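XC6422 protein (Xanthomonas campestris, PDB 2FUK) belongs to the small serine alpha/beta-hydrolases, lacks a lid and probably has hydrolase activity. Local coordinates at residues D23-L28 with V72-F77; Q36-I41 with L68-V73; T112-G117 with E133-I138; Q157-Q162 with G206-G211. One frame throughout, in Å; residues are numbered along the deposited sequence.

How the contacts relate
All four contacts bear on one mixed beta-sheet, the frame of the alpha/beta-hydrolase fold. Contacts 1 and 2 have centres about 11 Å apart and share Val72 and Val73 of strand 71-75, which is antiparallel to strand 20-27 and parallel to strand 38-43. Next in the sheet comes strand 112-118, whose end leads into the probable nucleophile elbow; contact 3 thus abuts contact 2, about 10 Å away between centres. Strand 158-163 of contact 4 borders strand 136-140 of contact 3. Contacts 1 and 4 lie about 21 Å apart, centre to centre. Contacts 1 and 2 open at successive strands and both close on strand 71-75; contacts 3 and 4 follow, the last adding helix 201-212.

Contact 1 of 4, residues D23-L28 with V72-F77; sequences DVAVDL and VVRFNF
Asp27 and Arg74 meet in a side-on salt bridge: Arg74 NE reaches Asp27 OD2 and Arg74 NH1 reaches Asp27 OD1, each at 2.9 Å. Both oxygens offer their syn lone pairs, and the carboxylate and guanidinium planes lie only 16° apart, so two nearly straight bonds fix the rotation of both groups. A bend at chi3 (-71°) turns the arginine back over the neighbouring strand, where Ala25 CB, small enough to fit beneath, lies 3.5 Å off the guanidinium plane. The remaining nitrogen, Arg74 NH2, is satisfied by Met53 O.

Backbone bonds pair Ala25 with Arg74 and Asp27 with Val72, making the antiparallel junction at which strand 20-27 joins the otherwise parallel core of the alpha/beta-hydrolase sheet. The apolar Val24, Val26, Val73 and Phe75 occupy the other face, and the last three pack against helix 92-107; Val24 CG1 comes within 3.8 Å of Val73 CG1.

At the far end Asn76 N donates to Asp23 O, and Asn76 ND2 to the anti lone pair of Asp23 OD1, 3.0 Å away. Asp23 OD2 takes a bond with Thr82 OG1, while Asn76 OD1 accepts from Met53 N.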
loop_
_atom_site.group_PDB
_atom_site.type_symbol
_atom_site.label_atom_id
_atom_site.label_comp_id
_atom_site.label_asym_id
_atom_site.label_seq_id
_atom_site.Cartn_x
_atom_site.Cartn_y
_atom_site.Cartn_z
ATOM N N ASP A 23 -2.018 13.673 22.405
ATOM C CA ASP A 23 -2.860 12.852 21.541
ATOM C C ASP A 23 -1.971 11.782 20.936
ATOM O O ASP A 23 -0.913 12.090 20.377
ATOM C CB ASP A 23 -3.446 13.681 20.403
ATOM C CG ASP A 23 -4.348 14.784 20.889
ATOM O OD1 ASP A 23 -4.519 15.754 20.132
ATOM O OD2 ASP A 23 -4.898 14.676 22.010
ATOM N N VAL A 24 -2.405 10.532 21.039
ATOM C CA VAL A 24 -1.639 9.414 20.516
ATOM C C VAL A 24 -2.510 8.492 19.669
ATOM O O VAL A 24 -3.705 8.353 19.915
ATOM C CB VAL A 24 -1.017 8.602 21.687
ATOM C CG1 VAL A 24 -0.333 7.344 21.173
ATOM C CG2 VAL A 24 -0.012 9.469 22.426
ATOM N N ALA A 25 -1.908 7.883 18.656
ATOM C CA ALA A 25 -2.624 6.939 17.809
ATOM C C ALA A 25 -1.693 5.760 17.577
ATOM O O ALA A 25 -0.532 5.945 17.227
ATOM C CB ALA A 25 -3.002 7.585 16.482
ATOM N N VAL A 26 -2.201 4.553 17.796
ATOM C CA VAL A 26 -1.414 3.345 17.594
ATOM C C VAL A 26 -2.040 2.579 16.441
ATOM O O VAL A 26 -3.213 2.207 16.505
ATOM C CB VAL A 26 -1.418 2.451 18.852
ATOM C CG1 VAL A 26 -0.613 1.187 18.595
ATOM C CG2 VAL A 26 -0.841 3.225 20.039
ATOM N N ASP A 27 -1.266 2.375 15.377
ATOM C CA ASP A 27 -1.749 1.638 14.208
ATOM C C ASP A 27 -1.064 0.270 14.188
ATOM O O ASP A 27 0.164 0.185 14.132
ATOM C CB ASP A 27 -1.406 2.363 12.895
ATOM C CG ASP A 27 -1.679 3.864 12.936
ATOM O OD1 ASP A 27 -2.764 4.282 13.392
ATOM O OD2 ASP A 27 -0.797 4.628 12.480
ATOM N N LEU A 28 -1.847 -0.804 14.238
ATOM C CA LEU A 28 -1.274 -2.148 14.216
ATOM C C LEU A 28 -0.748 -2.489 12.823
ATOM O O LEU A 28 -1.144 -1.879 11.832
ATOM C CB LEU A 28 -2.318 -3.173 14.663
ATOM C CG LEU A 28 -2.662 -3.084 16.149
ATOM C CD1 LEU A 28 -3.809 -4.024 16.487
ATOM C CD2 LEU A 28 -1.425 -3.423 16.963
ATOM N N VAL A 72 2.970 0.963 14.516
ATOM C CA VAL A 72 3.347 2.367 14.470
ATOM C C VAL A 72 2.574 3.271 15.410
ATOM O O VAL A 72 1.364 3.139 15.567
ATOM C CB VAL A 72 3.228 2.916 13.029
ATOM C CG1 VAL A 72 4.106 2.098 12.099
ATOM C CG2 VAL A 72 1.794 2.858 12.558
ATOM N N VAL A 73 3.297 4.187 16.040
ATOM C CA VAL A 73 2.693 5.138 16.960
ATOM C C VAL A 73 2.854 6.547 16.414
ATOM O O VAL A 73 3.956 6.954 16.051
ATOM C CB VAL A 73 3.366 5.075 18.351
ATOM C CG1 VAL A 73 2.774 6.143 19.271
ATOM C CG2 VAL A 73 3.174 3.695 18.956
ATOM N N ARG A 74 1.743 7.271 16.339
ATOM C CA ARG A 74 1.745 8.655 15.891
ATOM C C ARG A 74 1.271 9.468 17.088
ATOM O O ARG A 74 0.609 8.933 17.983
ATOM C CB ARG A 74 0.781 8.853 14.717
ATOM C CG ARG A 74 1.253 8.217 13.420
ATOM C CD ARG A 74 0.200 8.364 12.334
ATOM N NE ARG A 74 -0.959 7.513 12.584
ATOM C CZ ARG A 74 -2.208 7.950 12.739
ATOM N NH1 ARG A 74 -3.184 7.080 12.960
ATOM N NH2 ARG A 74 -2.486 9.249 12.677
ATOM N N PHE A 75 1.615 10.747 17.124
ATOM C CA PHE A 75 1.181 11.583 18.232
ATOM C C PHE A 75 1.314 13.056 17.896
ATOM O O PHE A 75 2.080 13.444 17.006
ATOM C CB PHE A 75 1.984 11.244 19.506
ATOM C CG PHE A 75 3.384 11.804 19.525
ATOM C CD1 PHE A 75 3.659 13.004 20.177
ATOM C CD2 PHE A 75 4.430 11.120 18.911
ATOM C CE1 PHE A 75 4.956 13.517 20.221
ATOM C CE2 PHE A 75 5.726 11.619 18.946
ATOM C CZ PHE A 75 5.994 12.821 19.604
ATOM N N ASN A 76 0.539 13.874 18.598
ATOM C CA ASN A 76 0.584 15.307 18.395
ATOM C C ASN A 76 1.526 15.955 19.401
ATOM O O ASN A 76 1.447 15.684 20.598
ATOM C CB ASN A 76 -0.813 15.915 18.551
ATOM C CG ASN A 76 -1.681 15.693 17.336
ATOM O OD1 ASN A 76 -1.176 15.563 16.229
ATOM N ND2 ASN A 76 -2.997 15.671 17.534
ATOM N N PHE A 77 2.439 16.784 18.904
ATOM C CA PHE A 77 3.359 17.505 19.774
ATOM C C PHE A 77 2.516 18.500 20.563
ATOM O O PHE A 77 1.376 18.791 20.193
ATOM C CB PHE A 77 4.394 18.279 18.951
ATOM C CG PHE A 77 5.520 17.435 18.417
ATOM C CD1 PHE A 77 6.321 16.690 19.274
ATOM C CD2 PHE A 77 5.802 17.413 17.051
ATOM C CE1 PHE A 77 7.396 15.933 18.779
ATOM C CE2 PHE A 77 6.869 16.665 16.549
ATOM C CZ PHE A 77 7.669 15.923 17.414
#

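Contact 2 of 4, residues Q36-I41 with L68-V73; sequences QPVTAI and LGITVV
Ala40 joins strand 71-75 through both of its backbone polar groups: Ala40 N donates to Thr71 O at 2.9 Å, and Ala40 O accepts from Val73 N at 2.7 Å. Thr71 N to Val38 O is a weak bond, and beyond the strand Gln36 N reaches Gly69 O, approaching from above the carbonyl plane. CA-H...O contacts fill in between, among them Thr39 CA to Thr71 O at 3.2 Å.

This is the parallel pairing of a beta-alpha-beta crossover, in which helix 56-66 carries the chain from strand 38-43 to its neighbour 71-75. Gly69 ends that helix as the C-prime residue of a Schellman motif, its positive phi of 90° being one that glycine adopts readily. The turn brings Leu68 O within 3.2 Å of Gln36 CG.

Apolar contacts divide between the faces. On one, Ile70 CG2, turned toward the neighbouring strand by a first torsion (chi1 -65°) that sets CG1 beside the backbone N, touches both Val38 CG1 (4.0 Å) and Ala40 CB (3.9 Å). The small methyl of Ala40 suits a place where Leu65 of the crossover helix and Trp114 also press in. On the other, Ile41 and Val73 lie side by side beneath Val100 of helix 92-107, branched residues well suited to a strand.

Of the polar side chains, Thr39 serves two needs. Its CG2 methyl packs 3.9 Å from Val73 CG2, while the hydroxyl branch, on the other arm of the beta carbon, is hydrogen-bonded to Asp111 OD2.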
loop_
_atom_site.group_PDB
_atom_site.type_symbol
_atom_site.label_atom_id
_atom_site.label_comp_id
_atom_site.label_asym_id
_atom_site.label_seq_id
_atom_site.Cartn_x
_atom_site.Cartn_y
_atom_site.Cartn_z
ATOM N N GLN A 36 6.823 -7.938 13.031
ATOM C CA GLN A 36 8.175 -7.604 13.450
ATOM C C GLN A 36 8.152 -7.187 14.910
ATOM O O GLN A 36 7.199 -6.552 15.367
ATOM C CB GLN A 36 8.711 -6.441 12.612
ATOM C CG GLN A 36 8.758 -6.718 11.121
ATOM C CD GLN A 36 9.971 -7.523 10.717
ATOM O OE1 GLN A 36 10.001 -8.120 9.637
ATOM N NE2 GLN A 36 10.983 -7.533 11.569
ATOM N N PRO A 37 9.208 -7.532 15.658
ATOM C CA PRO A 37 9.318 -7.188 17.077
ATOM C C PRO A 37 9.817 -5.751 17.160
ATOM O O PRO A 37 10.807 -5.458 17.826
ATOM C CB PRO A 37 10.342 -8.195 17.584
ATOM C CG PRO A 37 11.267 -8.329 16.419
ATOM C CD PRO A 37 10.342 -8.368 15.224
ATOM N N VAL A 38 9.110 -4.867 16.463
ATOM C CA VAL A 38 9.477 -3.461 16.390
ATOM C C VAL A 38 8.266 -2.548 16.487
ATOM O O VAL A 38 7.199 -2.862 15.963
ATOM C CB VAL A 38 10.165 -3.148 15.032
ATOM C CG1 VAL A 38 10.523 -1.666 14.950
ATOM C CG2 VAL A 38 11.409 -4.018 14.848
ATOM N N THR A 39 8.441 -1.424 17.172
ATOM C CA THR A 39 7.397 -0.410 17.286
ATOM C C THR A 39 8.100 0.865 16.848
ATOM O O THR A 39 9.213 1.151 17.299
ATOM C CB THR A 39 6.879 -0.227 18.732
ATOM O OG1 THR A 39 6.172 -1.401 19.151
ATOM C CG2 THR A 39 5.910 0.955 18.803
ATOM N N ALA A 40 7.470 1.607 15.945
ATOM C CA ALA A 40 8.048 2.843 15.445
ATOM C C ALA A 40 7.176 4.030 15.816
ATOM O O ALA A 40 5.954 3.910 15.886
ATOM C CB ALA A 40 8.195 2.772 13.929
ATOM N N ILE A 41 7.813 5.166 16.079
ATOM C CA ILE A 41 7.093 6.394 16.400
ATOM C C ILE A 41 7.388 7.351 15.255
ATOM O O ILE A 41 8.542 7.510 14.862
ATOM C CB ILE A 41 7.591 7.030 17.720
ATOM C CG1 ILE A 41 7.359 6.066 18.882
ATOM C CG2 ILE A 41 6.827 8.331 17.993
ATOM C CD1 ILE A 41 7.983 6.522 20.187
ATOM N N LEU A 68 5.234 -3.506 6.582
ATOM C CA LEU A 68 6.418 -4.325 6.790
ATOM C C LEU A 68 6.289 -5.123 8.089
ATOM O O LEU A 68 7.235 -5.792 8.508
ATOM C CB LEU A 68 7.670 -3.453 6.844
ATOM C CG LEU A 68 8.012 -2.695 5.560
ATOM C CD1 LEU A 68 9.299 -1.928 5.768
ATOM C CD2 LEU A 68 8.150 -3.669 4.407
ATOM N N GLY A 69 5.119 -5.033 8.719
ATOM C CA GLY A 69 4.862 -5.753 9.959
ATOM C C GLY A 69 5.221 -5.000 11.229
ATOM O O GLY A 69 5.299 -5.580 12.314
ATOM N N ILE A 70 5.428 -3.696 11.102
ATOM C CA ILE A 70 5.795 -2.868 12.241
ATOM C C ILE A 70 4.595 -2.130 12.834
ATOM O O ILE A 70 3.766 -1.598 12.103
ATOM C CB ILE A 70 6.871 -1.833 11.820
ATOM C CG1 ILE A 70 8.157 -2.564 11.422
ATOM C CG2 ILE A 70 7.134 -0.841 12.951
ATOM C CD1 ILE A 70 9.201 -1.671 10.769
ATOM N N THR A 71 4.500 -2.123 14.163
ATOM C CA THR A 71 3.422 -1.407 14.848
ATOM C C THR A 71 3.866 0.054 14.877
ATOM O O THR A 71 5.009 0.356 15.230
ATOM C CB THR A 71 3.237 -1.908 16.297
ATOM O OG1 THR A 71 2.876 -3.294 16.277
ATOM C CG2 THR A 71 2.142 -1.113 17.014
ATOM N N VAL A 72 2.970 0.963 14.516
ATOM C CA VAL A 72 3.347 2.367 14.470
ATOM C C VAL A 72 2.574 3.271 15.410
ATOM O O VAL A 72 1.364 3.139 15.567
ATOM C CB VAL A 72 3.228 2.916 13.029
ATOM C CG1 VAL A 72 4.106 2.098 12.099
ATOM C CG2 VAL A 72 1.794 2.858 12.558
ATOM N N VAL A 73 3.297 4.187 16.040
ATOM C CA VAL A 73 2.693 5.138 16.960
ATOM C C VAL A 73 2.854 6.547 16.414
ATOM O O VAL A 73 3.956 6.954 16.051
ATOM C CB VAL A 73 3.366 5.075 18.351
ATOM C CG1 VAL A 73 2.774 6.143 19.271
ATOM C CG2 VAL A 73 3.174 3.695 18.956
#

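Contact 3 of 4, residues T112-G117 with E133-I138; sequences TLWLAG and EPQVLI
Trp114 and Val136 pack together where strand 112-118 pairs in parallel with strand 136-140, the two strands of a beta-alpha-beta unit bridged by helix 120-132. Gly117 belongs to a GxSxG sequence consistent with the nucleophile elbow of serine alpha/beta-hydrolases.

The close packing centres on the indole. Val136 CB sits over the face of its five-membered ring, 3.5 Å from the centroid and 9° off the normal, a CH-pi contact; Val136 CG2 reaches Trp114 CE2 at 3.4 Å. A beta-branched residue suits this place because it presents the flat ring with a broad aliphatic surface. Farther on, Ala116 CB meets Ile138 CB at 3.6 Å, the small methyl allowing the two strands to come close. On the opposite face of the sheet, Leu115 CG rests on Pro134 CB at 3.7 Å, beside Leu132 of the helix.

The Thr112 end is looser and partly exposed. Gln135, with CG anti to its N (chi1 170°) and an extended chain, runs out past the indole edge toward Thr112. Here the backbone register slips: Leu113 O takes its bond from Gln135 N at 2.7 Å, while the buried Val136 N, 3.8 Å from the same Leu113 O, has no hydrogen-bond partner in the model.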
loop_
_atom_site.group_PDB
_atom_site.type_symbol
_atom_site.label_atom_id
_atom_site.label_comp_id
_atom_site.label_asym_id
_atom_site.label_seq_id
_atom_site.Cartn_x
_atom_site.Cartn_y
_atom_site.Cartn_z
ATOM N N THR A 112 11.989 -3.583 19.664
ATOM C CA THR A 112 13.065 -2.609 19.537
ATOM C C THR A 112 12.350 -1.342 19.072
ATOM O O THR A 112 11.190 -1.392 18.645
ATOM C CB THR A 112 14.151 -3.022 18.519
ATOM O OG1 THR A 112 13.547 -3.545 17.333
ATOM C CG2 THR A 112 15.076 -4.060 19.131
ATOM N N LEU A 113 13.028 -0.208 19.154
ATOM C CA LEU A 113 12.406 1.050 18.775
ATOM C C LEU A 113 12.957 1.738 17.533
ATOM O O LEU A 113 14.165 1.929 17.385
ATOM C CB LEU A 113 12.488 2.023 19.950
ATOM C CG LEU A 113 11.878 3.405 19.727
ATOM C CD1 LEU A 113 10.366 3.314 19.760
ATOM C CD2 LEU A 113 12.376 4.349 20.813
ATOM N N TRP A 114 12.048 2.118 16.643
ATOM C CA TRP A 114 12.419 2.841 15.435
ATOM C C TRP A 114 11.802 4.232 15.546
ATOM O O TRP A 114 10.703 4.383 16.066
ATOM C CB TRP A 114 11.864 2.147 14.189
ATOM C CG TRP A 114 12.623 0.924 13.757
ATOM C CD1 TRP A 114 13.377 0.097 14.544
ATOM C CD2 TRP A 114 12.618 0.342 12.451
ATOM N NE1 TRP A 114 13.833 -0.972 13.803
ATOM C CE2 TRP A 114 13.382 -0.845 12.516
ATOM C CE3 TRP A 114 12.036 0.706 11.228
ATOM C CZ2 TRP A 114 13.579 -1.674 11.401
ATOM C CZ3 TRP A 114 12.232 -0.117 10.123
ATOM C CH2 TRP A 114 12.997 -1.293 10.220
ATOM N N LEU A 115 12.519 5.245 15.073
ATOM C CA LEU A 115 12.020 6.613 15.102
ATOM C C LEU A 115 12.041 7.167 13.687
ATOM O O LEU A 115 12.947 6.872 12.909
ATOM C CB LEU A 115 12.889 7.502 16.007
ATOM C CG LEU A 115 12.904 7.247 17.517
ATOM C CD1 LEU A 115 13.817 8.273 18.196
ATOM C CD2 LEU A 115 11.496 7.351 18.073
ATOM N N ALA A 116 11.029 7.957 13.353
ATOM C CA ALA A 116 10.953 8.576 12.038
ATOM C C ALA A 116 10.288 9.929 12.213
ATOM O O ALA A 116 9.573 10.160 13.186
ATOM C CB ALA A 116 10.133 7.711 11.078
ATOM N N GLY A 117 10.529 10.825 11.271
ATOM C CA GLY A 117 9.922 12.132 11.367
ATOM C C GLY A 117 9.978 12.842 10.041
ATOM O O GLY A 117 10.840 12.558 9.217
ATOM N N GLU A 133 18.215 6.371 21.805
ATOM C CA GLU A 133 18.910 5.238 21.202
ATOM C C GLU A 133 18.053 4.294 20.355
ATOM O O GLU A 133 17.938 3.096 20.649
ATOM C CB GLU A 133 19.622 4.435 22.291
ATOM C CG GLU A 133 20.554 5.264 23.161
ATOM C CD GLU A 133 21.367 4.415 24.125
ATOM O OE1 GLU A 133 21.808 4.956 25.168
ATOM O OE2 GLU A 133 21.577 3.211 23.833
ATOM N N PRO A 134 17.440 4.817 19.285
ATOM C CA PRO A 134 16.604 3.994 18.405
ATOM C C PRO A 134 17.469 3.026 17.590
ATOM O O PRO A 134 18.654 3.280 17.359
ATOM C CB PRO A 134 15.915 5.029 17.527
ATOM C CG PRO A 134 16.980 6.101 17.402
ATOM C CD PRO A 134 17.450 6.219 18.836
ATOM N N GLN A 135 16.874 1.920 17.162
ATOM C CA GLN A 135 17.590 0.932 16.365
ATOM C C GLN A 135 17.701 1.449 14.935
ATOM O O GLN A 135 18.694 1.202 14.248
ATOM C CB GLN A 135 16.843 -0.410 16.413
ATOM C CG GLN A 135 17.331 -1.478 15.435
ATOM C CD GLN A 135 16.728 -2.850 15.730
ATOM O OE1 GLN A 135 17.373 -3.713 16.350
ATOM N NE2 GLN A 135 15.480 -3.053 15.303
ATOM N N VAL A 136 16.672 2.173 14.504
ATOM C CA VAL A 136 16.617 2.757 13.171
ATOM C C VAL A 136 16.033 4.163 13.257
ATOM O O VAL A 136 15.098 4.405 14.025
ATOM C CB VAL A 136 15.714 1.927 12.220
ATOM C CG1 VAL A 136 15.367 2.743 10.967
ATOM C CG2 VAL A 136 16.412 0.645 11.820
ATOM N N LEU A 137 16.598 5.085 12.481
ATOM C CA LEU A 137 16.106 6.461 12.430
ATOM C C LEU A 137 15.784 6.790 10.979
ATOM O O LEU A 137 16.583 6.505 10.090
ATOM C CB LEU A 137 17.161 7.445 12.933
ATOM C CG LEU A 137 16.776 8.929 12.869
ATOM C CD1 LEU A 137 15.628 9.218 13.831
ATOM C CD2 LEU A 137 17.985 9.782 13.220
ATOM N N ILE A 138 14.615 7.378 10.739
ATOM C CA ILE A 138 14.224 7.755 9.384
ATOM C C ILE A 138 13.926 9.244 9.373
ATOM O O ILE A 138 13.097 9.719 10.149
ATOM C CB ILE A 138 12.968 6.991 8.930
ATOM C CG1 ILE A 138 13.254 5.490 8.915
ATOM C CG2 ILE A 138 12.543 7.461 7.547
ATOM C CD1 ILE A 138 12.005 4.644 8.902
#

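Contact 4 of 4, residues Q157-Q162 with G206-G211; sequences QWLVIQ and GALQHG
Leu159 and Ile161 offer helix 206-211 only aliphatic side chains, so no flat group stacks across this contact. The indole of Trp158 lies on the other side of the strand: Val160 CG2 stands 3.5 Å above one of its faces, offset toward the rim, and its NE1 is hydrogen-bonded to Ser139 OG.

Toward the helix, Leu159 sends out CD2, which reaches Gly211 CA at 3.9 Å and Leu208 O at 4.1 Å. Its CG is anti to the backbone N (chi1 171°), and the branch beyond lies against the bare helix backbone. Glycine suits position 211 because a beta carbon would point straight at this methyl.

Helix segment 206-211 runs at 161° to strand segment 158-162, their axes 9.6 Å apart at closest. This is the usual layering of an alpha/beta-hydrolase, a helix packed along one face of the central sheet, nearly antiparallel to the strand beneath. Helix 201-212 also spans the neighbouring strands: Leu208 touches Ile138 and Ala207 touches Val188.

Ile161 contributes its outermost carbon. CD1 lies 4.1 Å from Ala207 CB, a small methyl that faces the sheet and fits beside the end of the isoleucine. Ile161 and Leu208 cross at about a right angle, but CD1 is modelled too near Leu208 CD2 for the exact spacing to be trusted. On the outer side of the helix, Gln209 packs on Arg205 of the second subunit.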
loop_
_atom_site.group_PDB
_atom_site.type_symbol
_atom_site.label_atom_id
_atom_site.label_comp_id
_atom_site.label_asym_id
_atom_site.label_seq_id
_atom_site.Cartn_x
_atom_site.Cartn_y
_atom_site.Cartn_z
ATOM N N GLN A 157 22.032 2.706 11.629
ATOM C CA GLN A 157 21.024 2.494 10.597
ATOM C C GLN A 157 20.133 3.730 10.541
ATOM O O GLN A 157 19.173 3.857 11.297
ATOM C CB GLN A 157 20.216 1.234 10.916
ATOM C CG GLN A 157 21.083 -0.028 10.847
ATOM C CD GLN A 157 20.422 -1.283 11.400
ATOM O OE1 GLN A 157 20.890 -2.389 11.142
ATOM N NE2 GLN A 157 19.353 -1.124 12.172
ATOM N N TRP A 158 20.481 4.637 9.633
ATOM C CA TRP A 158 19.779 5.899 9.451
ATOM C C TRP A 158 19.481 6.134 7.972
ATOM O O TRP A 158 20.369 6.031 7.120
ATOM C CB TRP A 158 20.648 7.021 10.030
ATOM C CG TRP A 158 20.125 8.422 9.884
ATOM C CD1 TRP A 158 18.824 8.813 9.731
ATOM C CD2 TRP A 158 20.905 9.623 9.913
ATOM N NE1 TRP A 158 18.748 10.188 9.658
ATOM C CE2 TRP A 158 20.012 10.708 9.768
ATOM C CE3 TRP A 158 22.276 9.887 10.051
ATOM C CZ2 TRP A 158 20.445 12.039 9.752
ATOM C CZ3 TRP A 158 22.708 11.211 10.036
ATOM C CH2 TRP A 158 21.794 12.270 9.886
ATOM N N LEU A 159 18.221 6.439 7.679
ATOM C CA LEU A 159 17.774 6.677 6.313
ATOM C C LEU A 159 17.233 8.092 6.139
ATOM O O LEU A 159 16.428 8.554 6.948
ATOM C CB LEU A 159 16.677 5.675 5.943
ATOM C CG LEU A 159 15.922 5.881 4.627
ATOM C CD1 LEU A 159 16.852 5.674 3.443
ATOM C CD2 LEU A 159 14.760 4.900 4.561
ATOM N N VAL A 160 17.686 8.766 5.086
ATOM C CA VAL A 160 17.234 10.117 4.775
ATOM C C VAL A 160 16.579 10.117 3.396
ATOM O O VAL A 160 17.137 9.584 2.433
ATOM C CB VAL A 160 18.408 11.128 4.760
ATOM C CG1 VAL A 160 17.916 12.483 4.247
ATOM C CG2 VAL A 160 18.984 11.281 6.155
ATOM N N ILE A 161 15.388 10.698 3.311
ATOM C CA ILE A 161 14.660 10.801 2.053
ATOM C C ILE A 161 14.396 12.280 1.803
ATOM O O ILE A 161 13.838 12.976 2.653
ATOM C CB ILE A 161 13.330 10.030 2.114
ATOM C CG1 ILE A 161 13.629 8.546 2.337
ATOM C CG2 ILE A 161 12.535 10.247 0.829
ATOM C CD1 ILE A 161 12.417 7.707 2.619
ATOM N N GLN A 162 14.807 12.759 0.634
ATOM C CA GLN A 162 14.642 14.166 0.309
ATOM C C GLN A 162 14.071 14.437 -1.075
ATOM O O GLN A 162 14.549 13.892 -2.065
ATOM C CB GLN A 162 15.999 14.867 0.431
ATOM C CG GLN A 162 15.989 16.333 0.010
ATOM C CD GLN A 162 15.161 17.184 0.946
ATOM O OE1 GLN A 162 14.363 18.021 0.514
ATOM N NE2 GLN A 162 15.352 16.981 2.236
ATOM N N GLY A 206 7.650 3.470 -1.389
ATOM C CA GLY A 206 8.646 2.564 -1.932
ATOM C C GLY A 206 10.055 2.849 -1.450
ATOM O O GLY A 206 10.812 1.930 -1.131
ATOM N N ALA A 207 10.412 4.129 -1.396
ATOM C CA ALA A 207 11.741 4.523 -0.957
ATOM C C ALA A 207 11.977 4.120 0.490
ATOM O O ALA A 207 13.062 3.664 0.842
ATOM C CB ALA A 207 11.925 6.026 -1.118
ATOM N N LEU A 208 10.959 4.296 1.324
ATOM C CA LEU A 208 11.062 3.958 2.740
ATOM C C LEU A 208 11.208 2.458 2.931
ATOM O O LEU A 208 12.078 1.992 3.665
ATOM C CB LEU A 208 9.816 4.438 3.494
ATOM C CG LEU A 208 9.630 5.935 3.754
ATOM C CD1 LEU A 208 8.195 6.195 4.207
ATOM C CD2 LEU A 208 10.620 6.406 4.819
ATOM N N GLN A 209 10.348 1.703 2.256
ATOM C CA GLN A 209 10.371 0.256 2.383
ATOM C C GLN A 209 11.665 -0.351 1.862
ATOM O O GLN A 209 12.263 -1.208 2.514
ATOM C CB GLN A 209 9.142 -0.344 1.691
ATOM C CG GLN A 209 7.873 -0.077 2.491
ATOM C CD GLN A 209 6.595 -0.592 1.856
ATOM O OE1 GLN A 209 5.563 -0.671 2.521
ATOM N NE2 GLN A 209 6.649 -0.932 0.571
ATOM N N HIS A 210 12.123 0.101 0.704
ATOM C CA HIS A 210 13.366 -0.442 0.178
ATOM C C HIS A 210 14.542 -0.011 1.042
ATOM O O HIS A 210 15.506 -0.764 1.222
ATOM C CB HIS A 210 13.596 0.028 -1.254
ATOM C CG HIS A 210 14.846 -0.522 -1.861
ATOM N ND1 HIS A 210 15.002 -1.860 -2.152
ATOM C CD2 HIS A 210 16.016 0.075 -2.189
ATOM C CE1 HIS A 210 16.214 -2.065 -2.635
ATOM N NE2 HIS A 210 16.851 -0.906 -2.666
ATOM N N GLY A 211 14.462 1.201 1.585
ATOM C CA GLY A 211 15.541 1.706 2.408
ATOM C C GLY A 211 15.732 1.007 3.740
ATOM O O GLY A 211 16.861 0.863 4.207
#